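PDB 2YY7: L-threonine dehydrogenase from Flavobacterium frigidimaris, which probably catalyses the NAD-dependent oxidation of L-threonine, using a UDP-galactose 4-epimerase-like short-chain dehydrogenase fold that binds the dinucleotide. Local coordinates for residues 5-10 / 16-21; 48-53 / 65-70; 120-125 / 129-134; 137-140 / 144-147. One frame throughout, in Å; residues are numbered along the deposited sequence.

In the fold
The contacts form two pairs. Contacts 1 and 2, centres about 12 Å apart, belong to the Rossmann sheet at the adenosine end of NAD and meet where L6 CB packs on I69 CD1 at 3.7 Å. Contacts 3 and 4, centres about 10 Å apart, lead into helix 142-161 and are joined by a probable 2.9 Å hydrogen bond between T125 OG1 and E138 OE1. NAD spans the about 26 Å between the centres of contacts 1 and 4: G9 borders its adenosine ribose, N53 of contact 2 its adenine, and K147 its nicotinamide ribose. Contact 3 does not touch NAD (the F122 side chain is about 10 Å away); contacts 3 and 4 both reach the second subunit.

Contact 1: residues 5-10 / 16-21; sequences ILIIGA and TELTQK. With NAD (nicotinamide-adenine-dinucleotide), chain E.
T16, across from A10, has its OG1 gripped by two groups outside the contact, G12 O and T178 OG1. Its backbone N comes within 3.0 Å of A10 O, but the angle is too poor for a hydrogen bond. One turn on, T19 OG1 is wedged between two apolar groups, with I7 CD1 at 3.1 Å and A10 CB at 3.6 Å, while its polar need is met inside helix 13-26 by a hydrogen bond to G15 O. I7 arrives obliquely across this threonine. Its CG1 stands beside the backbone N (chi1 -63°) and the chain then runs extended (chi2 171°), which carries CD1 onto the helix. The fit there is tight: I7 CD1 lies only 3.5 Å from T19 CA, closer than usual for two carbons, and L18 CG flanks the same methyl at 4.2 Å.

G9, G12 and G15 give the GxxGxxG spacing of a dinucleotide-binding turn between strand 5-8 and helix 13-26. G9 CA lies 3.6 Å from O4B of NAD. A beta carbon on G9 would clash with that same atom and, at the positive phi found here, would also jam against the preceding carbonyl O, which by itself calls for glycine. With each threonine hydroxyl bonded to a glycine carbonyl, and that of T16 to T178 as well, strand and helix are left to meet through apolar contact.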
# COMPACT_ATOMS: atom_id res chain seq x y z
N ILE A 5 5.29 -27.96 -9.12
CA ILE A 5 5.17 -26.54 -9.40
C ILE A 5 4.12 -26.08 -10.41
O ILE A 5 3.92 -26.69 -11.45
CB ILE A 5 6.55 -25.99 -9.87
CG1 ILE A 5 7.62 -26.33 -8.83
CG2 ILE A 5 6.47 -24.48 -10.10
CD1 ILE A 5 9.04 -26.15 -9.32
N LEU A 6 3.46 -24.97 -10.07
CA LEU A 6 2.48 -24.36 -10.95
C LEU A 6 2.92 -22.93 -11.21
O LEU A 6 3.03 -22.12 -10.28
CB LEU A 6 1.09 -24.35 -10.30
CG LEU A 6 0.03 -23.57 -11.10
CD1 LEU A 6 -0.16 -24.20 -12.48
CD2 LEU A 6 -1.29 -23.56 -10.32
N ILE A 7 3.23 -22.63 -12.47
CA ILE A 7 3.64 -21.29 -12.84
C ILE A 7 2.46 -20.60 -13.51
O ILE A 7 2.00 -21.03 -14.57
CB ILE A 7 4.83 -21.32 -13.81
CG1 ILE A 7 6.05 -21.95 -13.13
CG2 ILE A 7 5.17 -19.90 -14.27
CD1 ILE A 7 7.20 -22.22 -14.07
N ILE A 8 1.96 -19.54 -12.88
CA ILE A 8 0.83 -18.79 -13.41
C ILE A 8 1.41 -17.60 -14.18
O ILE A 8 2.17 -16.80 -13.62
CB ILE A 8 -0.07 -18.30 -12.26
CG1 ILE A 8 -0.53 -19.51 -11.43
CG2 ILE A 8 -1.29 -17.56 -12.81
CD1 ILE A 8 -1.41 -19.14 -10.24
N GLY A 9 1.06 -17.51 -15.46
CA GLY A 9 1.58 -16.46 -16.32
C GLY A 9 2.89 -16.95 -16.90
O GLY A 9 3.84 -16.18 -17.06
N ALA A 10 2.93 -18.24 -17.25
CA ALA A 10 4.13 -18.88 -17.77
C ALA A 10 4.59 -18.44 -19.16
O ALA A 10 5.74 -18.69 -19.54
CB ALA A 10 3.94 -20.40 -17.75
N THR A 16 8.58 -17.64 -19.30
CA THR A 16 9.15 -18.47 -20.36
C THR A 16 10.45 -19.14 -19.92
O THR A 16 10.60 -20.35 -20.03
CB THR A 16 9.43 -17.62 -21.64
OG1 THR A 16 8.20 -17.13 -22.17
CG2 THR A 16 10.13 -18.47 -22.70
N GLU A 17 11.37 -18.33 -19.41
CA GLU A 17 12.67 -18.83 -18.95
C GLU A 17 12.57 -19.58 -17.63
O GLU A 17 13.23 -20.60 -17.43
CB GLU A 17 13.65 -17.66 -18.80
CG GLU A 17 13.99 -16.97 -20.10
CD GLU A 17 14.67 -17.90 -21.09
OE1 GLU A 17 15.70 -18.51 -20.72
OE2 GLU A 17 14.19 -18.01 -22.24
N LEU A 18 11.73 -19.07 -16.72
CA LEU A 18 11.54 -19.68 -15.41
C LEU A 18 11.02 -21.11 -15.54
O LEU A 18 11.48 -22.00 -14.84
CB LEU A 18 10.54 -18.85 -14.59
CG LEU A 18 10.19 -19.41 -13.21
CD1 LEU A 18 11.42 -19.40 -12.31
CD2 LEU A 18 9.08 -18.56 -12.61
N THR A 19 10.05 -21.31 -16.43
CA THR A 19 9.47 -22.62 -16.66
C THR A 19 10.53 -23.59 -17.20
O THR A 19 10.62 -24.74 -16.76
CB THR A 19 8.30 -22.55 -17.66
OG1 THR A 19 7.28 -21.68 -17.14
CG2 THR A 19 7.69 -23.93 -17.89
N GLN A 20 11.32 -23.13 -18.16
CA GLN A 20 12.36 -23.96 -18.76
C GLN A 20 13.40 -24.39 -17.74
O GLN A 20 13.74 -25.57 -17.64
CB GLN A 20 13.04 -23.22 -19.91
CG GLN A 20 14.04 -24.07 -20.70
CD GLN A 20 14.71 -23.30 -21.83
OE1 GLN A 20 15.38 -22.30 -21.60
NE2 GLN A 20 14.52 -23.77 -23.06
N LYS A 21 13.90 -23.43 -16.97
CA LYS A 21 14.91 -23.72 -15.95
C LYS A 21 14.39 -24.65 -14.87
O LYS A 21 15.08 -25.59 -14.46
CB LYS A 21 15.40 -22.41 -15.33
CG LYS A 21 16.52 -22.58 -14.31
CD LYS A 21 17.77 -23.20 -14.92
CE LYS A 21 18.88 -23.30 -13.88
NZ LYS A 21 20.10 -23.94 -14.43
PA NAD E . 4.65 -10.40 -18.93
O1A NAD E . 5.69 -10.61 -19.98
O2A NAD E . 3.69 -9.30 -19.20
O5B NAD E . 3.93 -11.76 -18.58
C5B NAD E . 2.70 -11.79 -17.92
C4B NAD E . 1.97 -13.07 -18.27
O4B NAD E . 0.81 -13.15 -17.44
C3B NAD E . 1.51 -13.08 -19.75
O3B NAD E . 1.95 -14.28 -20.42
C2B NAD E . -0.01 -12.93 -19.64
O2B NAD E . -0.70 -13.58 -20.70
C1B NAD E . -0.28 -13.55 -18.26
N9A NAD E . -1.59 -13.15 -17.71
C8A NAD E . -2.14 -11.87 -17.74
N7A NAD E . -3.34 -11.92 -17.16
C5A NAD E . -3.54 -13.20 -16.75
C6A NAD E . -4.62 -13.80 -16.13
N6A NAD E . -5.73 -13.13 -15.90
N1A NAD E . -4.56 -15.14 -15.85
C2A NAD E . -3.44 -15.90 -16.18
N3A NAD E . -2.37 -15.32 -16.83
C4A NAD E . -2.44 -13.97 -17.10
O3 NAD E . 5.36 -10.00 -17.55
PN NAD E . 6.80 -10.46 -16.96
O1N NAD E . 7.05 -11.93 -17.16
O2N NAD E . 7.77 -9.41 -17.39
O5D NAD E . 6.56 -10.22 -15.37
C5D NAD E . 6.12 -11.29 -14.53
C4D NAD E . 6.08 -10.77 -13.06
O4D NAD E . 7.33 -10.20 -12.72
C3D NAD E . 5.05 -9.66 -12.83
O3D NAD E . 4.54 -9.78 -11.51
C2D NAD E . 5.89 -8.40 -12.87
O2D NAD E . 5.19 -7.37 -12.21
C1D NAD E . 7.19 -8.85 -12.22
N1N NAD E . 8.30 -7.96 -12.62
C2N NAD E . 8.76 -7.98 -13.92
C3N NAD E . 9.81 -7.14 -14.29
C7N NAD E . 10.41 -7.22 -15.67
O7N NAD E . 11.39 -6.28 -15.94
N7N NAD E . 9.99 -8.11 -16.58
C4N NAD E . 10.37 -6.25 -13.35
C5N NAD E . 9.91 -6.26 -12.03
C6N NAD E . 8.87 -7.10 -11.67

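Contact 2: residues 48-53 / 65-70; sequences PFEVVN and EVHKIT. With NAD (nicotinamide-adenine-dinucleotide), chain E.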
# COMPACT_ATOMS: atom_id res chain seq x y z
N PRO A 48 3.54 -29.93 -19.68
CA PRO A 48 2.15 -29.77 -19.26
C PRO A 48 1.73 -28.30 -19.23
O PRO A 48 2.35 -27.48 -18.55
CB PRO A 48 2.13 -30.39 -17.86
CG PRO A 48 3.19 -31.45 -17.96
CD PRO A 48 4.29 -30.71 -18.68
N PHE A 49 0.68 -27.97 -19.98
CA PHE A 49 0.18 -26.60 -20.03
C PHE A 49 -1.31 -26.56 -19.71
O PHE A 49 -2.07 -27.42 -20.14
CB PHE A 49 0.41 -25.99 -21.42
CG PHE A 49 -0.08 -24.57 -21.54
CD1 PHE A 49 0.73 -23.51 -21.13
CD2 PHE A 49 -1.36 -24.30 -22.00
CE1 PHE A 49 0.26 -22.19 -21.20
CE2 PHE A 49 -1.84 -22.99 -22.07
CZ PHE A 49 -1.03 -21.93 -21.66
N GLU A 50 -1.72 -25.54 -18.96
CA GLU A 50 -3.12 -25.37 -18.59
C GLU A 50 -3.56 -23.92 -18.76
O GLU A 50 -2.88 -22.99 -18.31
CB GLU A 50 -3.32 -25.75 -17.11
CG GLU A 50 -3.06 -27.21 -16.79
CD GLU A 50 -4.26 -28.09 -17.06
OE1 GLU A 50 -5.15 -27.66 -17.83
OE2 GLU A 50 -4.32 -29.20 -16.51
N VAL A 51 -4.69 -23.72 -19.42
CA VAL A 51 -5.22 -22.38 -19.59
C VAL A 51 -5.83 -22.02 -18.24
O VAL A 51 -6.48 -22.85 -17.62
CB VAL A 51 -6.34 -22.32 -20.66
CG1 VAL A 51 -6.97 -20.93 -20.67
CG2 VAL A 51 -5.77 -22.65 -22.03
N VAL A 52 -5.60 -20.80 -17.78
CA VAL A 52 -6.17 -20.38 -16.50
C VAL A 52 -6.29 -18.88 -16.42
O VAL A 52 -5.52 -18.15 -17.05
CB VAL A 52 -5.30 -20.87 -15.30
CG1 VAL A 52 -4.01 -20.06 -15.22
CG2 VAL A 52 -6.09 -20.73 -14.01
N ASN A 53 -7.28 -18.41 -15.68
CA ASN A 53 -7.45 -16.98 -15.47
C ASN A 53 -7.17 -16.79 -13.99
O ASN A 53 -7.97 -17.19 -13.15
CB ASN A 53 -8.88 -16.53 -15.78
CG ASN A 53 -9.03 -15.02 -15.69
OD1 ASN A 53 -8.33 -14.37 -14.91
ND2 ASN A 53 -9.94 -14.46 -16.48
N GLU A 65 -5.48 -28.82 -7.26
CA GLU A 65 -6.00 -30.13 -6.90
C GLU A 65 -5.69 -31.23 -7.94
O GLU A 65 -5.23 -32.31 -7.58
CB GLU A 65 -7.51 -30.04 -6.66
CG GLU A 65 -8.10 -31.18 -5.84
CD GLU A 65 -8.10 -32.50 -6.58
OE1 GLU A 65 -8.68 -32.56 -7.69
OE2 GLU A 65 -7.53 -33.48 -6.05
N VAL A 66 -5.94 -30.95 -9.22
CA VAL A 66 -5.69 -31.96 -10.25
C VAL A 66 -4.21 -32.20 -10.55
O VAL A 66 -3.86 -33.24 -11.11
CB VAL A 66 -6.42 -31.63 -11.58
CG1 VAL A 66 -7.92 -31.71 -11.37
CG2 VAL A 66 -6.02 -30.26 -12.08
N HIS A 67 -3.35 -31.25 -10.20
CA HIS A 67 -1.92 -31.42 -10.41
C HIS A 67 -1.18 -31.53 -9.08
O HIS A 67 0.05 -31.49 -9.04
CB HIS A 67 -1.36 -30.27 -11.25
CG HIS A 67 -1.72 -30.37 -12.71
ND1 HIS A 67 -1.18 -31.32 -13.54
CD2 HIS A 67 -2.59 -29.65 -13.46
CE1 HIS A 67 -1.71 -31.19 -14.75
NE2 HIS A 67 -2.56 -30.19 -14.72
N LYS A 68 -1.94 -31.67 -8.00
CA LYS A 68 -1.38 -31.82 -6.65
C LYS A 68 -0.19 -30.88 -6.44
O LYS A 68 0.91 -31.31 -6.10
CB LYS A 68 -0.94 -33.27 -6.44
CG LYS A 68 -2.01 -34.30 -6.78
CD LYS A 68 -3.23 -34.19 -5.86
CE LYS A 68 -4.31 -35.18 -6.27
NZ LYS A 68 -5.49 -35.14 -5.35
N ILE A 69 -0.44 -29.59 -6.63
CA ILE A 69 0.58 -28.55 -6.51
C ILE A 69 1.05 -28.26 -5.09
O ILE A 69 0.24 -28.19 -4.17
CB ILE A 69 0.08 -27.23 -7.13
CG1 ILE A 69 -0.25 -27.44 -8.62
CG2 ILE A 69 1.12 -26.12 -6.94
CD1 ILE A 69 0.92 -27.91 -9.45
N THR A 70 2.35 -28.06 -4.94
CA THR A 70 2.93 -27.72 -3.64
C THR A 70 3.50 -26.30 -3.68
O THR A 70 3.46 -25.59 -2.68
CB THR A 70 4.06 -28.70 -3.24
OG1 THR A 70 5.15 -28.60 -4.17
CG2 THR A 70 3.54 -30.13 -3.21
PA NAD E . 4.65 -10.40 -18.93
O1A NAD E . 5.69 -10.61 -19.98
O2A NAD E . 3.69 -9.30 -19.20
O5B NAD E . 3.93 -11.76 -18.58
C5B NAD E . 2.70 -11.79 -17.92
C4B NAD E . 1.97 -13.07 -18.27
O4B NAD E . 0.81 -13.15 -17.44
C3B NAD E . 1.51 -13.08 -19.75
O3B NAD E . 1.95 -14.28 -20.42
C2B NAD E . -0.01 -12.93 -19.64
O2B NAD E . -0.70 -13.58 -20.70
C1B NAD E . -0.28 -13.55 -18.26
N9A NAD E . -1.59 -13.15 -17.71
C8A NAD E . -2.14 -11.87 -17.74
N7A NAD E . -3.34 -11.92 -17.16
C5A NAD E . -3.54 -13.20 -16.75
C6A NAD E . -4.62 -13.80 -16.13
N6A NAD E . -5.73 -13.13 -15.90
N1A NAD E . -4.56 -15.14 -15.85
C2A NAD E . -3.44 -15.90 -16.18
N3A NAD E . -2.37 -15.32 -16.83
C4A NAD E . -2.44 -13.97 -17.10
O3 NAD E . 5.36 -10.00 -17.55
PN NAD E . 6.80 -10.46 -16.96
O1N NAD E . 7.05 -11.93 -17.16
O2N NAD E . 7.77 -9.41 -17.39
O5D NAD E . 6.56 -10.22 -15.37
C5D NAD E . 6.12 -11.29 -14.53
C4D NAD E . 6.08 -10.77 -13.06
O4D NAD E . 7.33 -10.20 -12.72
C3D NAD E . 5.05 -9.66 -12.83
O3D NAD E . 4.54 -9.78 -11.51
C2D NAD E . 5.89 -8.40 -12.87
O2D NAD E . 5.19 -7.37 -12.21
C1D NAD E . 7.19 -8.85 -12.22
N1N NAD E . 8.30 -7.96 -12.62
C2N NAD E . 8.76 -7.98 -13.92
C3N NAD E . 9.81 -7.14 -14.29
C7N NAD E . 10.41 -7.22 -15.67
O7N NAD E . 11.39 -6.28 -15.94
N7N NAD E . 9.99 -8.11 -16.58
C4N NAD E . 10.37 -6.25 -13.35
C5N NAD E . 9.91 -6.26 -12.03
C6N NAD E . 8.87 -7.10 -11.67
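E50 starts its path to H67 on strand 49-51, where the side chain also touches I32 and L63. From CB the chain bends sharply (chi2 -84°), bringing CG to 3.7 Å from H67 NE2 and turning the carboxylate toward the imidazole. CD follows at the ring edge, in its plane, and OE2 completes the approach with a 2.7 Å bond from H67 NE2. That bond is nearly straight, at 165°, and stays close to the ring plane. It uses the anti lone pair of OE2, the one pointing away from the other oxygen, and the carboxylate plane is turned 73° from the ring. The acidic partner would probably stabilise a proton on NE2. With an alanine here the carboxylate is gone, and H67 NE2 would probably be left without its acceptor and the ring freer to turn.

H67 is the first residue beyond helix 57-66. K68, with positive phi, is the C-prime residue of a Schellman motif that closes this helix, and its NZ forms a 2.7 Å salt bridge with E65 OE2. Farther along the 48-53 segment, N53 OD1 accepts a nearly straight 3.0 Å hydrogen bond from N6A of NAD. A strand leading to the adenine site, tied by its flank to the end of the following helix, is a piece of the NAD-binding Rossmann fold.

Contact 3: residues 120-125 / 129-134; sequences AVFGPT and ENTPQY
The long connection between strand 112-118 and helix 142-161 folds back on itself here, and F122 from its first part meets T131 from its second. The contact is a CH-pi interaction. T131 CG2 sits over one face of the F122 ring, 3.9 Å from its centroid and 18° off the ring normal, a little toward the rim. The closest ring atom is F122 CE1, at 3.7 Å from T131 CG2, with F122 CZ next at 3.8 Å.

The opposite face of the ring is covered from within its own segment, by V121 CG2, which stands 4.0 Å above the plane of the F122 ring over its centre. The phenyl group is thus sandwiched between two methyls, one from V121 and one from T131. F122 and T131 reach for each other from opposite directions. In T131, CG2 is anti to the backbone N (chi1 -54° for OG1), which points the methyl at the ring and turns the hydroxyl elsewhere. There T131 OG1 is hydrogen-bonded to P127 O, with a weak second bond to S282 O, so the branched side chain divides its work cleanly: carbon to the aromatic face, oxygen to the backbone.

The buried ring also touches N241 of strand 240-241 and R169 of strand 164-174, while V121 rests on K147 and E151 of helix 142-161. T131 pairs through its backbone with S282 and D284. Farther out, T125 and Y134 pack on the second subunit, against its Y134 and E138 respectively. The fold-back thus lies between the central sheet, helix 142-161 and the partner chain.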
# COMPACT_ATOMS: atom_id res chain seq x y z
N ALA A 120 9.48 -0.79 -8.76
CA ALA A 120 8.40 0.18 -8.93
C ALA A 120 7.73 0.53 -7.61
O ALA A 120 6.91 1.46 -7.55
CB ALA A 120 7.37 -0.35 -9.92
N VAL A 121 8.05 -0.21 -6.55
CA VAL A 121 7.48 0.07 -5.23
C VAL A 121 8.06 1.36 -4.64
O VAL A 121 7.51 1.92 -3.69
CB VAL A 121 7.73 -1.10 -4.23
CG1 VAL A 121 7.06 -2.36 -4.74
CG2 VAL A 121 9.22 -1.32 -4.04
N PHE A 122 9.16 1.82 -5.22
CA PHE A 122 9.80 3.04 -4.75
C PHE A 122 9.18 4.26 -5.44
O PHE A 122 8.55 4.12 -6.49
CB PHE A 122 11.31 2.97 -5.01
CG PHE A 122 11.99 1.84 -4.28
CD1 PHE A 122 11.96 1.78 -2.89
CD2 PHE A 122 12.62 0.82 -4.99
CE1 PHE A 122 12.56 0.73 -2.21
CE2 PHE A 122 13.22 -0.24 -4.31
CZ PHE A 122 13.19 -0.29 -2.92
N GLY A 123 9.35 5.43 -4.84
CA GLY A 123 8.78 6.64 -5.41
C GLY A 123 9.73 7.81 -5.47
O GLY A 123 10.92 7.67 -5.17
N PRO A 124 9.23 9.01 -5.84
CA PRO A 124 9.98 10.27 -5.98
C PRO A 124 10.78 10.66 -4.74
O PRO A 124 11.82 11.32 -4.85
CB PRO A 124 8.88 11.29 -6.27
CG PRO A 124 7.79 10.48 -6.90
CD PRO A 124 7.79 9.23 -6.07
N THR A 125 10.29 10.27 -3.58
CA THR A 125 10.93 10.59 -2.31
C THR A 125 11.90 9.53 -1.81
O THR A 125 12.48 9.65 -0.73
CB THR A 125 9.85 10.84 -1.23
OG1 THR A 125 8.89 9.77 -1.26
CG2 THR A 125 9.13 12.16 -1.48
N GLU A 129 20.23 6.58 -5.00
CA GLU A 129 21.43 5.76 -5.14
C GLU A 129 21.56 4.75 -3.99
O GLU A 129 21.35 5.08 -2.83
CB GLU A 129 22.67 6.65 -5.20
CG GLU A 129 23.84 5.99 -5.93
CD GLU A 129 23.60 5.87 -7.43
OE1 GLU A 129 24.08 4.88 -8.03
OE2 GLU A 129 22.96 6.76 -8.02
N ASN A 130 21.90 3.51 -4.33
CA ASN A 130 22.04 2.44 -3.35
C ASN A 130 20.83 2.42 -2.40
O ASN A 130 20.98 2.38 -1.18
CB ASN A 130 23.33 2.62 -2.54
CG ASN A 130 24.57 2.55 -3.42
OD1 ASN A 130 24.82 3.44 -4.23
ND2 ASN A 130 25.35 1.49 -3.25
N THR A 131 19.64 2.44 -2.98
CA THR A 131 18.40 2.41 -2.20
C THR A 131 18.42 1.27 -1.19
O THR A 131 18.64 0.11 -1.56
CB THR A 131 17.19 2.23 -3.11
OG1 THR A 131 17.21 3.24 -4.13
CG2 THR A 131 15.89 2.36 -2.31
N PRO A 132 18.19 1.58 0.10
CA PRO A 132 18.18 0.58 1.18
C PRO A 132 16.98 -0.36 1.12
O PRO A 132 15.97 -0.05 0.47
CB PRO A 132 18.15 1.44 2.45
CG PRO A 132 18.69 2.79 1.99
CD PRO A 132 18.06 2.94 0.64
N GLN A 133 17.08 -1.49 1.80
CA GLN A 133 16.00 -2.47 1.86
C GLN A 133 14.80 -1.83 2.57
O GLN A 133 13.65 -2.02 2.18
CB GLN A 133 16.44 -3.71 2.64
CG GLN A 133 15.29 -4.64 3.06
CD GLN A 133 14.71 -5.41 1.89
OE1 GLN A 133 13.49 -5.59 1.80
NE2 GLN A 133 15.57 -5.89 1.00
N TYR A 134 15.09 -1.07 3.63
CA TYR A 134 14.06 -0.38 4.40
C TYR A 134 14.25 1.11 4.13
O TYR A 134 15.25 1.70 4.53
CB TYR A 134 14.23 -0.67 5.89
CG TYR A 134 14.16 -2.14 6.24
CD1 TYR A 134 12.93 -2.80 6.33
CD2 TYR A 134 15.32 -2.88 6.47
CE1 TYR A 134 12.86 -4.16 6.64
CE2 TYR A 134 15.26 -4.24 6.77
CZ TYR A 134 14.03 -4.87 6.86
OH TYR A 134 13.99 -6.21 7.17

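Contact 4: residues 137-140 / 144-147; sequences MEPS and GISK. With NAD (nicotinamide-adenine-dinucleotide), chain E.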
# COMPACT_ATOMS: atom_id res chain seq x y z
N MET A 137 8.87 4.77 0.70
CA MET A 137 8.23 4.19 -0.47
C MET A 137 6.86 4.81 -0.75
O MET A 137 5.87 4.50 -0.09
CB MET A 137 8.07 2.66 -0.29
CG MET A 137 9.39 1.92 -0.07
SD MET A 137 9.28 0.12 -0.27
CE MET A 137 8.42 -0.34 1.23
N GLU A 138 6.81 5.69 -1.75
CA GLU A 138 5.55 6.33 -2.12
C GLU A 138 5.37 6.23 -3.62
O GLU A 138 5.47 7.22 -4.34
CB GLU A 138 5.56 7.81 -1.69
CG GLU A 138 5.77 8.03 -0.20
CD GLU A 138 5.59 9.47 0.22
OE1 GLU A 138 6.19 10.36 -0.42
OE2 GLU A 138 4.86 9.72 1.19
N PRO A 139 5.12 5.00 -4.12
CA PRO A 139 4.92 4.77 -5.56
C PRO A 139 3.88 5.70 -6.17
O PRO A 139 2.80 5.90 -5.61
CB PRO A 139 4.52 3.30 -5.62
CG PRO A 139 3.91 3.04 -4.28
CD PRO A 139 4.86 3.77 -3.36
N SER A 140 4.22 6.27 -7.32
CA SER A 140 3.33 7.18 -8.03
C SER A 140 2.57 6.52 -9.18
O SER A 140 1.82 7.19 -9.89
CB SER A 140 4.12 8.38 -8.54
OG SER A 140 5.20 7.96 -9.34
N GLY A 144 3.14 0.30 -9.07
CA GLY A 144 3.89 0.37 -7.83
C GLY A 144 3.01 0.25 -6.60
O GLY A 144 3.40 -0.38 -5.61
N ILE A 145 1.83 0.85 -6.65
CA ILE A 145 0.90 0.79 -5.52
C ILE A 145 0.47 -0.65 -5.29
O ILE A 145 0.37 -1.10 -4.14
CB ILE A 145 -0.34 1.68 -5.78
CG1 ILE A 145 0.09 3.14 -5.97
CG2 ILE A 145 -1.33 1.56 -4.61
CD1 ILE A 145 -1.04 4.08 -6.34
N SER A 146 0.21 -1.37 -6.38
CA SER A 146 -0.22 -2.77 -6.28
C SER A 146 0.90 -3.64 -5.72
O SER A 146 0.65 -4.56 -4.94
CB SER A 146 -0.66 -3.31 -7.64
OG SER A 146 0.44 -3.61 -8.49
N LYS A 147 2.14 -3.35 -6.11
CA LYS A 147 3.27 -4.12 -5.62
C LYS A 147 3.54 -3.82 -4.14
O LYS A 147 3.91 -4.71 -3.38
CB LYS A 147 4.53 -3.82 -6.45
CG LYS A 147 4.46 -4.36 -7.88
CD LYS A 147 4.26 -5.88 -7.90
CE LYS A 147 4.46 -6.46 -9.29
NZ LYS A 147 4.26 -7.95 -9.30
PA NAD E . 4.65 -10.40 -18.93
O1A NAD E . 5.69 -10.61 -19.98
O2A NAD E . 3.69 -9.30 -19.20
O5B NAD E . 3.93 -11.76 -18.58
C5B NAD E . 2.70 -11.79 -17.92
C4B NAD E . 1.97 -13.07 -18.27
O4B NAD E . 0.81 -13.15 -17.44
C3B NAD E . 1.51 -13.08 -19.75
O3B NAD E . 1.95 -14.28 -20.42
C2B NAD E . -0.01 -12.93 -19.64
O2B NAD E . -0.70 -13.58 -20.70
C1B NAD E . -0.28 -13.55 -18.26
N9A NAD E . -1.59 -13.15 -17.71
C8A NAD E . -2.14 -11.87 -17.74
N7A NAD E . -3.34 -11.92 -17.16
C5A NAD E . -3.54 -13.20 -16.75
C6A NAD E . -4.62 -13.80 -16.13
N6A NAD E . -5.73 -13.13 -15.90
N1A NAD E . -4.56 -15.14 -15.85
C2A NAD E . -3.44 -15.90 -16.18
N3A NAD E . -2.37 -15.32 -16.83
C4A NAD E . -2.44 -13.97 -17.10
O3 NAD E . 5.36 -10.00 -17.55
PN NAD E . 6.80 -10.46 -16.96
O1N NAD E . 7.05 -11.93 -17.16
O2N NAD E . 7.77 -9.41 -17.39
O5D NAD E . 6.56 -10.22 -15.37
C5D NAD E . 6.12 -11.29 -14.53
C4D NAD E . 6.08 -10.77 -13.06
O4D NAD E . 7.33 -10.20 -12.72
C3D NAD E . 5.05 -9.66 -12.83
O3D NAD E . 4.54 -9.78 -11.51
C2D NAD E . 5.89 -8.40 -12.87
O2D NAD E . 5.19 -7.37 -12.21
C1D NAD E . 7.19 -8.85 -12.22
N1N NAD E . 8.30 -7.96 -12.62
C2N NAD E . 8.76 -7.98 -13.92
C3N NAD E . 9.81 -7.14 -14.29
C7N NAD E . 10.41 -7.22 -15.67
O7N NAD E . 11.39 -6.28 -15.94
N7N NAD E . 9.99 -8.11 -16.58
C4N NAD E . 10.37 -6.25 -13.35
C5N NAD E . 9.91 -6.26 -12.03
C6N NAD E . 8.87 -7.10 -11.67
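P139 lays its ring directly on bare helix backbone: its CB comes to 3.5 Å from G144 C and 3.7 Å from G144 CA. A beta carbon on G144 would lie just 2.7 Å from P139 CB, a clash, so the glycine is what lets the loop come this close to the first turn of helix 142-161. Beside it, I145 CG1 packs on P139 CG at 4.2 Å.

The start of this helix carries Y143 and, one turn on, K147, spaced as in the YxxxK motif of short-chain dehydrogenases, and Y143 OH is itself hydrogen-bonded to NAD. K147 bends at chi2 (-58°) and is extended beyond, which takes its NZ away from the proline to the nicotinamide ribose. There K147 NZ gives a 2.9 Å hydrogen bond to O3D of NAD and a weak one of 3.1 Å to O2D, and it is also bonded to P116 O. A methionine in its place would probably leave both ribose hydroxyls and P116 O without this shared donor, and the ribose less firmly placed. On the loop side, P139 O accepts a hydrogen bond from R152 NH1 of the second subunit, and I145 packs on W153 of that chain.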